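Local coordinates for glycosyl hydrolase, family 31/fibronectin type III domain protein (Clostridium perfringens, PDB 4UAP) that binds N-acetylgalactosamine as a calcium-containing beta-sandwich carbohydrate-binding module of a family 31 glycoside hydrolase, at residues Ile84-Lys88 with Thr139-Asn143; Gly51-Phe55 with Thr129-Ser133; Met87-Ala92 with Gly104-Ile109; Lys91-Asn97 with Glu122-Val127. All coordinates share one frame; numbering follows the deposited sequence.

Interaction 1 of 4, residues Ile84-Lys88 with Thr139-Asn143; sequences IAAMK and TLAIN. With CA (calcium ion), chain D.
The carbonyl oxygen of A85 takes one weak hydrogen bond and one C-H contact from 139-143. A141 N lies 2.9 Å from A85 O, but its N-H is strongly bent (123°), so the bond is weak, and the CA-H of L140 makes a bent contact with the same oxygen, L140 CA to A85 O 3.3 Å. One residue further on the backbones are spread apart and a water fills in: it accepts from M87 N at 2.9 Å and donates to A141 O at 2.6 Å, so both buried polar atoms find a partner without direct pairing.

Small groups suit this close approach. The methyl of A85 packs on T139 CG2 at 3.6 Å; with OG1 of T139 placed beside its own backbone N (chi1 -53°), that hydroxyl bonds D136 and the methyl is left to meet A85. On the inner side, M87 and L140 run alongside each other, M87 CB 3.9 Å from L140 CD1. M87 then bends at chi3, and its SD touches I142 CD1 at 4.1 Å; the unbranched, flexible thioether lets M87 follow L140 and then turn to I142.

A85 also lines the pocket of the bound N-acetylgalactosamine, and N143 O binds calcium at 2.3 Å together with atoms of K23, D26, T28, S35 and E144. The contact thus joins the starts of strands 87-96 and 141-149, members of the two different sheets, while I72 of strand 64-74 and A130 of strand 125-133 pack against M87.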
loop_
_atom_site.group_PDB
_atom_site.type_symbol
_atom_site.label_atom_id
_atom_site.label_comp_id
_atom_site.label_asym_id
_atom_site.label_seq_id
_atom_site.Cartn_x
_atom_site.Cartn_y
_atom_site.Cartn_z
ATOM N N ILE A 84 -9.860 2.646 12.089
ATOM C CA ILE A 84 -10.930 2.964 11.153
ATOM C C ILE A 84 -10.418 3.531 9.802
ATOM O O ILE A 84 -11.082 3.400 8.768
ATOM C CB ILE A 84 -11.915 3.955 11.815
ATOM C CG1 ILE A 84 -13.232 4.034 11.040
ATOM C CG2 ILE A 84 -11.271 5.316 11.997
ATOM C CD1 ILE A 84 -14.269 4.946 11.704
ATOM N N ALA A 85 -9.232 4.138 9.798
ATOM C CA ALA A 85 -8.690 4.706 8.559
ATOM C C ALA A 85 -7.900 3.679 7.737
ATOM O O ALA A 85 -7.496 3.963 6.612
ATOM C CB ALA A 85 -7.810 5.919 8.875
ATOM N N ALA A 86 -7.682 2.489 8.294
ATOM C CA ALA A 86 -6.905 1.458 7.609
ATOM C C ALA A 86 -7.601 0.871 6.372
ATOM O O ALA A 86 -8.822 0.959 6.200
ATOM C CB ALA A 86 -6.558 0.333 8.586
ATOM N N MET A 87 -6.789 0.267 5.512
ATOM C CA MET A 87 -7.265 -0.453 4.336
ATOM C C MET A 87 -8.191 -1.616 4.742
ATOM O O MET A 87 -7.954 -2.296 5.746
ATOM C CB MET A 87 -6.063 -0.970 3.529
ATOM C CG MET A 87 -6.341 -1.246 2.039
ATOM S SD MET A 87 -4.791 -1.554 1.136
ATOM C CE MET A 87 -4.140 -2.942 2.048
ATOM N N LYS A 88 -9.248 -1.825 3.963
ATOM C CA LYS A 88 -10.194 -2.913 4.200
ATOM C C LYS A 88 -10.182 -3.908 3.045
ATOM O O LYS A 88 -10.454 -5.092 3.233
ATOM C CB LYS A 88 -11.609 -2.369 4.384
ATOM C CG LYS A 88 -12.633 -3.449 4.745
ATOM C CD LYS A 88 -14.044 -2.881 4.900
ATOM C CE LYS A 88 -14.992 -3.936 5.461
ATOM N NZ LYS A 88 -16.405 -3.455 5.529
ATOM N N THR A 139 -10.679 8.131 2.688
ATOM C CA THR A 139 -9.778 7.883 3.803
ATOM C C THR A 139 -8.957 6.610 3.585
ATOM O O THR A 139 -9.482 5.590 3.140
ATOM C CB THR A 139 -10.575 7.772 5.136
ATOM O OG1 THR A 139 -11.410 8.931 5.294
ATOM C CG2 THR A 139 -9.640 7.656 6.333
ATOM N N LEU A 140 -7.669 6.673 3.905
ATOM C CA LEU A 140 -6.781 5.522 3.765
ATOM C C LEU A 140 -5.482 5.783 4.502
ATOM O O LEU A 140 -4.894 6.855 4.353
ATOM C CB LEU A 140 -6.476 5.239 2.284
ATOM C CG LEU A 140 -5.525 4.061 2.044
ATOM C CD1 LEU A 140 -6.216 2.738 2.398
ATOM C CD2 LEU A 140 -5.014 4.054 0.619
ATOM N N ALA A 141 -5.029 4.803 5.278
ATOM C CA ALA A 141 -3.740 4.889 5.947
ATOM C C ALA A 141 -2.994 3.577 5.782
ATOM O O ALA A 141 -3.521 2.511 6.093
ATOM C CB ALA A 141 -3.913 5.222 7.433
ATOM N N ILE A 142 -1.764 3.658 5.288
ATOM C CA ILE A 142 -0.898 2.493 5.164
ATOM C C ILE A 142 0.459 2.812 5.788
ATOM O O ILE A 142 1.044 3.850 5.487
ATOM C CB ILE A 142 -0.726 2.083 3.683
ATOM C CG1 ILE A 142 -2.090 1.719 3.075
ATOM C CG2 ILE A 142 0.271 0.930 3.557
ATOM C CD1 ILE A 142 -2.041 1.476 1.537
ATOM N N ASN A 143 0.950 1.937 6.666
ATOM C CA ASN A 143 2.234 2.165 7.332
ATOM C C ASN A 143 3.437 1.958 6.423
ATOM O O ASN A 143 4.397 2.712 6.458
ATOM C CB ASN A 143 2.390 1.233 8.540
ATOM C CG ASN A 143 1.285 1.391 9.548
ATOM O OD1 ASN A 143 0.442 2.287 9.435
ATOM N ND2 ASN A 143 1.287 0.524 10.564
HETATM CA CA CA D . 6.424 3.785 6.515
HETATM O O HOH W 1 -4.009 -0.046 6.374
#

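Interaction 2 of 4, residues Gly51-Phe55 with Thr129-Ser133; sequences GTLPF and TALDS
This is the antiparallel entry of a loop into a sheet: L53 and P54 lead into strand 55-61 and lie against the end of strand 125-133. F55 and A130 form a hydrogen-bonded pair, with F55 N giving to A130 O at 2.9 Å and A130 N giving to F55 O at 3.0 Å. The first bond lies in the carbonyl plane of A130, whereas the second comes in tilted 24° from that of F55. A130 O also receives the CA-H of P54, with P54 CA 3.1 Å away.

Before this pair the peptide bond from L53 to P54 is cis, a geometry proline accepts more readily than other residues, and the two side chains turn to different sides. The proline ring sits over the partly exposed side, where P54 CB meets T129 CG2 at 3.7 Å and L131 CD2 at 4.1 Å. L53 heads the other way. Its CG stands beside its own backbone N (chi1 -58°), and the two methyls divide the work: CD1 presses on the backbone at S133 N, 3.6 Å away, while CD2 approaches A130 CB at 4.3 Å. A branched leucine suits this place because one residue covers several peptide groups. The small methyl of A130 also packs against L140.

Further along, L131 and D132 both face K89, which makes a classic beta bulge near the end of strand 125-133 in this beta-sandwich.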
loop_
_atom_site.group_PDB
_atom_site.type_symbol
_atom_site.label_atom_id
_atom_site.label_comp_id
_atom_site.label_asym_id
_atom_site.label_seq_id
_atom_site.Cartn_x
_atom_site.Cartn_y
_atom_site.Cartn_z
ATOM N N GLY A 51 -8.756 13.161 -1.281
ATOM C CA GLY A 51 -8.267 12.016 -2.027
ATOM C C GLY A 51 -9.406 11.034 -2.141
ATOM O O GLY A 51 -10.311 11.041 -1.298
ATOM N N THR A 52 -9.384 10.180 -3.160
ATOM C CA THR A 52 -10.449 9.198 -3.319
ATOM C C THR A 52 -9.915 7.812 -3.651
ATOM O O THR A 52 -8.917 7.663 -4.364
ATOM C CB THR A 52 -11.450 9.608 -4.422
ATOM O OG1 THR A 52 -10.800 9.570 -5.696
ATOM C CG2 THR A 52 -12.004 11.010 -4.163
ATOM N N LEU A 53 -10.575 6.799 -3.111
ATOM C CA LEU A 53 -10.307 5.425 -3.500
ATOM C C LEU A 53 -11.147 5.158 -4.746
ATOM O O LEU A 53 -12.186 5.778 -4.921
ATOM C CB LEU A 53 -10.656 4.461 -2.372
ATOM C CG LEU A 53 -9.905 4.741 -1.069
ATOM C CD1 LEU A 53 -10.281 3.721 -0.003
ATOM C CD2 LEU A 53 -8.399 4.724 -1.339
ATOM N N PRO A 54 -10.705 4.240 -5.616
ATOM C CA PRO A 54 -9.505 3.406 -5.468
ATOM C C PRO A 54 -8.211 4.199 -5.634
ATOM O O PRO A 54 -8.144 5.134 -6.432
ATOM C CB PRO A 54 -9.658 2.375 -6.594
ATOM C CG PRO A 54 -10.434 3.117 -7.657
ATOM C CD PRO A 54 -11.419 3.963 -6.879
ATOM N N PHE A 55 -7.186 3.823 -4.881
ATOM C CA PHE A 55 -5.894 4.489 -4.996
ATOM C C PHE A 55 -4.823 3.492 -5.436
ATOM O O PHE A 55 -4.578 2.484 -4.777
ATOM C CB PHE A 55 -5.490 5.158 -3.673
ATOM C CG PHE A 55 -4.193 5.900 -3.762
ATOM C CD1 PHE A 55 -4.117 7.091 -4.474
ATOM C CD2 PHE A 55 -3.047 5.405 -3.153
ATOM C CE1 PHE A 55 -2.926 7.780 -4.580
ATOM C CE2 PHE A 55 -1.841 6.085 -3.261
ATOM C CZ PHE A 55 -1.780 7.278 -3.977
ATOM N N THR A 129 -3.656 -1.750 -5.550
ATOM C CA THR A 129 -4.736 -0.784 -5.505
ATOM C C THR A 129 -5.573 -0.959 -4.249
ATOM O O THR A 129 -6.192 -2.003 -4.050
ATOM C CB THR A 129 -5.647 -0.893 -6.742
ATOM O OG1 THR A 129 -4.842 -0.840 -7.925
ATOM C CG2 THR A 129 -6.622 0.269 -6.767
ATOM N N ALA A 130 -5.567 0.064 -3.399
ATOM C CA ALA A 130 -6.478 0.130 -2.264
ATOM C C ALA A 130 -7.893 0.435 -2.771
ATOM O O ALA A 130 -8.115 1.444 -3.437
ATOM C CB ALA A 130 -6.009 1.185 -1.269
ATOM N N LEU A 131 -8.837 -0.451 -2.462
ATOM C CA LEU A 131 -10.192 -0.356 -2.998
ATOM C C LEU A 131 -11.163 0.200 -1.972
ATOM O O LEU A 131 -12.124 0.877 -2.322
ATOM C CB LEU A 131 -10.689 -1.727 -3.467
ATOM C CG LEU A 131 -9.827 -2.416 -4.515
ATOM C CD1 LEU A 131 -10.325 -3.840 -4.736
ATOM C CD2 LEU A 131 -9.865 -1.607 -5.802
ATOM N N ASP A 132 -10.920 -0.107 -0.702
ATOM C CA ASP A 132 -11.789 0.351 0.368
ATOM C C ASP A 132 -10.995 0.531 1.656
ATOM O O ASP A 132 -9.952 -0.106 1.852
ATOM C CB ASP A 132 -12.929 -0.646 0.586
ATOM C CG ASP A 132 -14.109 -0.036 1.310
ATOM O OD1 ASP A 132 -14.220 1.212 1.323
ATOM O OD2 ASP A 132 -14.934 -0.804 1.862
ATOM N N SER A 133 -11.478 1.416 2.519
ATOM C CA SER A 133 -10.952 1.541 3.875
ATOM C C SER A 133 -12.067 1.208 4.872
ATOM O O SER A 133 -13.197 0.940 4.475
ATOM C CB SER A 133 -10.423 2.946 4.133
ATOM O OG SER A 133 -11.501 3.846 4.331
#

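Interaction 3 of 4, residues Met87-Ala92 with Gly104-Ile109; sequences MKKVKA and GEKANI
K89 lays its extended side chain over E105, K106 and A107. Its CB passes K106 O at 4.0 Å and its CG comes nearer to the same oxygen, 3.7 Å, while brushing the methyl of A107. CG lies anti to the backbone N (chi1 -175°) and the chain stays extended, which carries CD and CE across the carboxylate of E105. The approach of CE to that carboxylate is unusually tight, so the exact placing of the two side-chain ends is doubtful; as modelled, K89 NZ to E105 OE2 is 3.6 Å, a long salt bridge. A water bridges the rest, accepting from K89 NZ and donating to E105 OE1 at 2.7 Å. Long, flexible, oppositely charged residues suit this solvent-facing side, where their ends can pair while the aliphatic portions cover backbone.

Beneath them the strands are antiparallel. V90 and K106 make the hydrogen-bonded pair, with K106 N to V90 O at 2.8 Å and V90 N returning to K106 O, while K91 and E105 form the next, non-hydrogen-bonded pair. Past K106 the chain leaves regular pairing, yet I109 N still gives an almost straight bond (177°) to K88 O at 2.9 Å. I109 points inward, its CD1 meeting V90 CG1 at 3.9 Å and the CE of M87 at a similar distance: the long delta methyl of isoleucine reaches both V90 and M87.

The two segments belong to the hairpin of strands 87-96 and 99-106. The latter is an outermost strand of its sheet, strand 125-133 flanks 87-96 across the other edge, and strand 113-118 of the second sheet packs on V90, K106 and I109 through Y116 and T114.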
loop_
_atom_site.group_PDB
_atom_site.type_symbol
_atom_site.label_atom_id
_atom_site.label_comp_id
_atom_site.label_asym_id
_atom_site.label_seq_id
_atom_site.Cartn_x
_atom_site.Cartn_y
_atom_site.Cartn_z
ATOM N N MET A 87 -6.789 0.267 5.512
ATOM C CA MET A 87 -7.265 -0.453 4.336
ATOM C C MET A 87 -8.191 -1.616 4.742
ATOM O O MET A 87 -7.954 -2.296 5.746
ATOM C CB MET A 87 -6.063 -0.970 3.529
ATOM C CG MET A 87 -6.341 -1.246 2.039
ATOM S SD MET A 87 -4.791 -1.554 1.136
ATOM C CE MET A 87 -4.140 -2.942 2.048
ATOM N N LYS A 88 -9.248 -1.825 3.963
ATOM C CA LYS A 88 -10.194 -2.913 4.200
ATOM C C LYS A 88 -10.182 -3.908 3.045
ATOM O O LYS A 88 -10.454 -5.092 3.233
ATOM C CB LYS A 88 -11.609 -2.369 4.384
ATOM C CG LYS A 88 -12.633 -3.449 4.745
ATOM C CD LYS A 88 -14.044 -2.881 4.900
ATOM C CE LYS A 88 -14.992 -3.936 5.461
ATOM N NZ LYS A 88 -16.405 -3.455 5.529
ATOM N N LYS A 89 -9.880 -3.411 1.843
ATOM C CA LYS A 89 -9.920 -4.219 0.628
ATOM C C LYS A 89 -8.870 -3.756 -0.375
ATOM O O LYS A 89 -8.687 -2.562 -0.599
ATOM C CB LYS A 89 -11.310 -4.159 -0.005
ATOM C CG LYS A 89 -11.510 -5.064 -1.210
ATOM C CD LYS A 89 -12.988 -5.024 -1.597
ATOM C CE LYS A 89 -13.257 -5.601 -2.966
ATOM N NZ LYS A 89 -14.724 -5.517 -3.273
ATOM N N VAL A 90 -8.193 -4.711 -0.990
ATOM C CA VAL A 90 -7.054 -4.402 -1.835
ATOM C C VAL A 90 -7.006 -5.385 -2.977
ATOM O O VAL A 90 -7.474 -6.519 -2.855
ATOM C CB VAL A 90 -5.728 -4.458 -1.029
ATOM C CG1 VAL A 90 -5.432 -5.885 -0.558
ATOM C CG2 VAL A 90 -4.551 -3.868 -1.824
ATOM N N LYS A 91 -6.454 -4.949 -4.098
ATOM C CA LYS A 91 -6.139 -5.877 -5.167
ATOM C C LYS A 91 -4.728 -5.593 -5.641
ATOM O O LYS A 91 -4.155 -4.542 -5.337
ATOM C CB LYS A 91 -7.138 -5.758 -6.327
ATOM C CG LYS A 91 -7.132 -4.406 -7.031
ATOM C CD LYS A 91 -7.955 -4.448 -8.322
ATOM C CE LYS A 91 -7.833 -3.124 -9.068
ATOM N NZ LYS A 91 -8.707 -3.051 -10.272
ATOM N N ALA A 92 -4.162 -6.522 -6.397
ATOM C CA ALA A 92 -2.833 -6.298 -6.931
ATOM C C ALA A 92 -2.650 -7.022 -8.258
ATOM O O ALA A 92 -3.298 -8.037 -8.531
ATOM C CB ALA A 92 -1.775 -6.737 -5.930
ATOM N N GLY A 104 -4.876 -11.042 -7.510
ATOM C CA GLY A 104 -6.081 -11.236 -6.737
ATOM C C GLY A 104 -6.378 -10.154 -5.719
ATOM O O GLY A 104 -5.610 -9.206 -5.516
ATOM N N GLU A 105 -7.508 -10.326 -5.052
ATOM C CA GLU A 105 -8.039 -9.322 -4.156
ATOM C C GLU A 105 -8.088 -9.887 -2.754
ATOM O O GLU A 105 -8.334 -11.077 -2.567
ATOM C CB GLU A 105 -9.429 -8.886 -4.631
ATOM C CG GLU A 105 -10.276 -8.165 -3.595
ATOM C CD GLU A 105 -11.740 -8.049 -4.031
ATOM O OE1 GLU A 105 -11.997 -7.540 -5.149
ATOM O OE2 GLU A 105 -12.630 -8.482 -3.260
ATOM N N LYS A 106 -7.816 -9.046 -1.767
ATOM C CA LYS A 106 -7.986 -9.455 -0.383
ATOM C C LYS A 106 -8.976 -8.506 0.261
ATOM O O LYS A 106 -8.828 -7.288 0.149
ATOM C CB LYS A 106 -6.647 -9.471 0.351
ATOM C CG LYS A 106 -5.755 -10.637 -0.096
ATOM C CD LYS A 106 -4.406 -10.641 0.600
ATOM C CE LYS A 106 -3.406 -11.515 -0.162
ATOM N NZ LYS A 106 -3.887 -12.912 -0.343
ATOM N N ALA A 107 -10.001 -9.065 0.907
ATOM C CA ALA A 107 -11.099 -8.261 1.450
ATOM C C ALA A 107 -11.274 -8.466 2.953
ATOM O O ALA A 107 -10.681 -9.374 3.534
ATOM C CB ALA A 107 -12.400 -8.585 0.711
ATOM N N ASN A 108 -12.083 -7.603 3.573
ATOM C CA ASN A 108 -12.358 -7.668 5.005
ATOM C C ASN A 108 -11.087 -7.734 5.833
ATOM O O ASN A 108 -10.981 -8.501 6.790
ATOM C CB ASN A 108 -13.256 -8.862 5.306
ATOM C CG ASN A 108 -14.551 -8.807 4.531
ATOM O OD1 ASN A 108 -14.779 -9.603 3.619
ATOM N ND2 ASN A 108 -15.397 -7.845 4.868
ATOM N N ILE A 109 -10.112 -6.917 5.454
ATOM C CA ILE A 109 -8.834 -6.902 6.139
ATOM C C ILE A 109 -9.013 -6.448 7.572
ATOM O O ILE A 109 -9.629 -5.412 7.812
ATOM C CB ILE A 109 -7.828 -5.982 5.422
ATOM C CG1 ILE A 109 -7.508 -6.558 4.034
ATOM C CG2 ILE A 109 -6.562 -5.818 6.259
ATOM C CD1 ILE A 109 -6.803 -5.575 3.105
HETATM O O HOH W 2 -14.504 -6.543 -5.547
#

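Interaction 4 of 4, residues Lys91-Asn97 with Glu122-Val127; sequences KAVGYLN and EFDKIV
A classic beta bulge, with D124 and K125 both facing Y95, marks the corner where the chain passes from strand 121-123 of one sheet of the sandwich to strand 125-133 of the other. Y95 O accepts from both bulge residues, D124 N at 2.9 Å and, weakly, K125 N at 3.4 Å. Beyond the corner the pairing is regular and antiparallel: Y95 N gives to K125 O, and V93 and V127 exchange two bonds, of which V127 N to V93 O is nearly straight.

G94 suits the inner side because it has no side chain: the ring of F123 can close on G94 CA, with F123 CD1 3.6 Å away, while Y95 O lies in the plane of that ring at its edge. The outer side carries Y95, whose ring lies alongside the aliphatic part of K125. Y95 CD1 meets K125 CD at 3.7 Å, and V127 CG2 touches the ring edge at Y95 CE1, 3.8 Å off. K125 turns at chi3 (-82°), which brings its ammonium above the ring, but too far for more than a weak cation-pi attraction. L96 folds over the strand before the corner, its CD2 3.4 Å from E122 O and against the methylenes of E122.

An aspartate fits the corner because its short side chain folds back to the end of strand 87-96. The cost is a close, unbonded approach of two acceptors, D124 OD1 and Y95 O, 2.8 Å apart. The other oxygen, D124 OD2, accepts the backbone N-H of N97 on its syn side, 18° out of the carboxylate plane, at 3.1 Å and nearly straight (175°).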
loop_
_atom_site.group_PDB
_atom_site.type_symbol
_atom_site.label_atom_id
_atom_site.label_comp_id
_atom_site.label_asym_id
_atom_site.label_seq_id
_atom_site.Cartn_x
_atom_site.Cartn_y
_atom_site.Cartn_z
ATOM N N LYS A 91 -6.454 -4.949 -4.098
ATOM C CA LYS A 91 -6.139 -5.877 -5.167
ATOM C C LYS A 91 -4.728 -5.593 -5.641
ATOM O O LYS A 91 -4.155 -4.542 -5.337
ATOM C CB LYS A 91 -7.138 -5.758 -6.327
ATOM C CG LYS A 91 -7.132 -4.406 -7.031
ATOM C CD LYS A 91 -7.955 -4.448 -8.322
ATOM C CE LYS A 91 -7.833 -3.124 -9.068
ATOM N NZ LYS A 91 -8.707 -3.051 -10.272
ATOM N N ALA A 92 -4.162 -6.522 -6.397
ATOM C CA ALA A 92 -2.833 -6.298 -6.931
ATOM C C ALA A 92 -2.650 -7.022 -8.258
ATOM O O ALA A 92 -3.298 -8.037 -8.531
ATOM C CB ALA A 92 -1.775 -6.737 -5.930
ATOM N N VAL A 93 -1.760 -6.470 -9.071
ATOM C CA VAL A 93 -1.431 -7.002 -10.386
ATOM C C VAL A 93 0.076 -6.924 -10.548
ATOM O O VAL A 93 0.694 -5.943 -10.123
ATOM C CB VAL A 93 -2.116 -6.208 -11.513
ATOM C CG1 VAL A 93 -1.712 -6.755 -12.874
ATOM C CG2 VAL A 93 -3.631 -6.245 -11.345
ATOM N N GLY A 94 0.671 -7.957 -11.138
ATOM C CA GLY A 94 2.099 -7.956 -11.378
ATOM C C GLY A 94 2.353 -7.961 -12.874
ATOM O O GLY A 94 1.510 -8.422 -13.648
ATOM N N TYR A 95 3.508 -7.442 -13.276
ATOM C CA TYR A 95 3.894 -7.415 -14.685
ATOM C C TYR A 95 5.302 -7.963 -14.871
ATOM O O TYR A 95 6.186 -7.767 -14.036
ATOM C CB TYR A 95 3.818 -5.994 -15.257
ATOM C CG TYR A 95 2.430 -5.394 -15.231
ATOM C CD1 TYR A 95 1.962 -4.726 -14.108
ATOM C CD2 TYR A 95 1.587 -5.506 -16.323
ATOM C CE1 TYR A 95 0.686 -4.182 -14.081
ATOM C CE2 TYR A 95 0.321 -4.970 -16.309
ATOM C CZ TYR A 95 -0.125 -4.302 -15.191
ATOM O OH TYR A 95 -1.392 -3.768 -15.181
ATOM N N LEU A 96 5.499 -8.652 -15.984
ATOM C CA LEU A 96 6.816 -9.098 -16.385
ATOM C C LEU A 96 6.880 -9.012 -17.915
ATOM O O LEU A 96 6.104 -9.669 -18.616
ATOM C CB LEU A 96 7.098 -10.518 -15.883
ATOM C CG LEU A 96 8.510 -11.050 -16.169
ATOM C CD1 LEU A 96 9.581 -10.193 -15.501
ATOM C CD2 LEU A 96 8.635 -12.498 -15.728
ATOM N N ASN A 97 7.769 -8.157 -18.412
ATOM C CA ASN A 97 7.916 -7.926 -19.849
ATOM C C ASN A 97 6.597 -7.614 -20.544
ATOM O O ASN A 97 6.326 -8.131 -21.624
ATOM C CB ASN A 97 8.564 -9.140 -20.507
ATOM C CG ASN A 97 9.832 -9.570 -19.797
ATOM O OD1 ASN A 97 10.036 -10.754 -19.523
ATOM N ND2 ASN A 97 10.684 -8.603 -19.476
ATOM N N GLU A 122 8.172 -13.995 -10.744
ATOM C CA GLU A 122 9.110 -12.947 -11.144
ATOM C C GLU A 122 8.370 -11.750 -11.727
ATOM O O GLU A 122 7.474 -11.910 -12.548
ATOM C CB GLU A 122 10.122 -13.502 -12.164
ATOM C CG GLU A 122 11.169 -12.512 -12.611
ATOM C CD GLU A 122 12.223 -13.133 -13.530
ATOM O OE1 GLU A 122 11.919 -14.119 -14.237
ATOM O OE2 GLU A 122 13.365 -12.627 -13.538
ATOM N N PHE A 123 8.737 -10.549 -11.296
ATOM C CA PHE A 123 8.046 -9.342 -11.750
ATOM C C PHE A 123 9.019 -8.199 -11.905
ATOM O O PHE A 123 9.979 -8.114 -11.148
ATOM C CB PHE A 123 6.972 -8.905 -10.752
ATOM C CG PHE A 123 5.954 -9.945 -10.455
ATOM C CD1 PHE A 123 4.942 -10.211 -11.357
ATOM C CD2 PHE A 123 6.002 -10.654 -9.265
ATOM C CE1 PHE A 123 3.988 -11.180 -11.078
ATOM C CE2 PHE A 123 5.055 -11.613 -8.980
ATOM C CZ PHE A 123 4.047 -11.876 -9.882
ATOM N N ASP A 124 8.756 -7.297 -12.844
ATOM C CA ASP A 124 9.487 -6.033 -12.841
ATOM C C ASP A 124 8.629 -4.877 -12.318
ATOM O O ASP A 124 9.145 -3.794 -12.045
ATOM C CB ASP A 124 10.014 -5.702 -14.228
ATOM C CG ASP A 124 9.022 -6.002 -15.313
ATOM O OD1 ASP A 124 7.824 -5.726 -15.107
ATOM O OD2 ASP A 124 9.441 -6.515 -16.382
ATOM N N LYS A 125 7.327 -5.117 -12.181
ATOM C CA LYS A 125 6.393 -4.100 -11.684
ATOM C C LYS A 125 5.238 -4.744 -10.928
ATOM O O LYS A 125 4.727 -5.786 -11.333
ATOM C CB LYS A 125 5.848 -3.263 -12.844
ATOM C CG LYS A 125 4.801 -2.266 -12.439
ATOM C CD LYS A 125 4.047 -1.741 -13.650
ATOM C CE LYS A 125 4.798 -0.639 -14.336
ATOM N NZ LYS A 125 3.994 -0.133 -15.494
ATOM N N ILE A 126 4.829 -4.122 -9.824
ATOM C CA ILE A 126 3.658 -4.582 -9.095
ATOM C C ILE A 126 2.788 -3.376 -8.810
ATOM O O ILE A 126 3.270 -2.336 -8.351
ATOM C CB ILE A 126 4.050 -5.312 -7.793
ATOM C CG1 ILE A 126 4.634 -6.689 -8.140
ATOM C CG2 ILE A 126 2.844 -5.466 -6.872
ATOM C CD1 ILE A 126 5.068 -7.494 -6.951
ATOM N N VAL A 127 1.511 -3.492 -9.134
ATOM C CA VAL A 127 0.597 -2.388 -8.908
ATOM C C VAL A 127 -0.404 -2.820 -7.869
ATOM O O VAL A 127 -1.100 -3.817 -8.055
ATOM C CB VAL A 127 -0.130 -1.958 -10.186
ATOM C CG1 VAL A 127 -1.064 -0.782 -9.880
ATOM C CG2 VAL A 127 0.883 -1.593 -11.284
#

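Strand 87-96 runs through interactions 1, 3 and 4, and strand 125-133, its neighbour in the sheet, takes part in interactions 2 and 4. Interactions 1 and 2, with centres about 9 Å apart, meet where K88 N lies 2.8 Å from D132 O, a probable hydrogen bond. Interaction 3 meets interaction 2 on the same strands, with L131 N 2.8 Å from K89 O. The sugar lies at the interaction 1 end: the side chain of A85 is about 4 Å from the bound N-acetylgalactosamine, and that of S133 in interaction 2 about 9 Å. Interaction 4, centred about 23 Å from interaction 1, lies on the other side of the chain's centre.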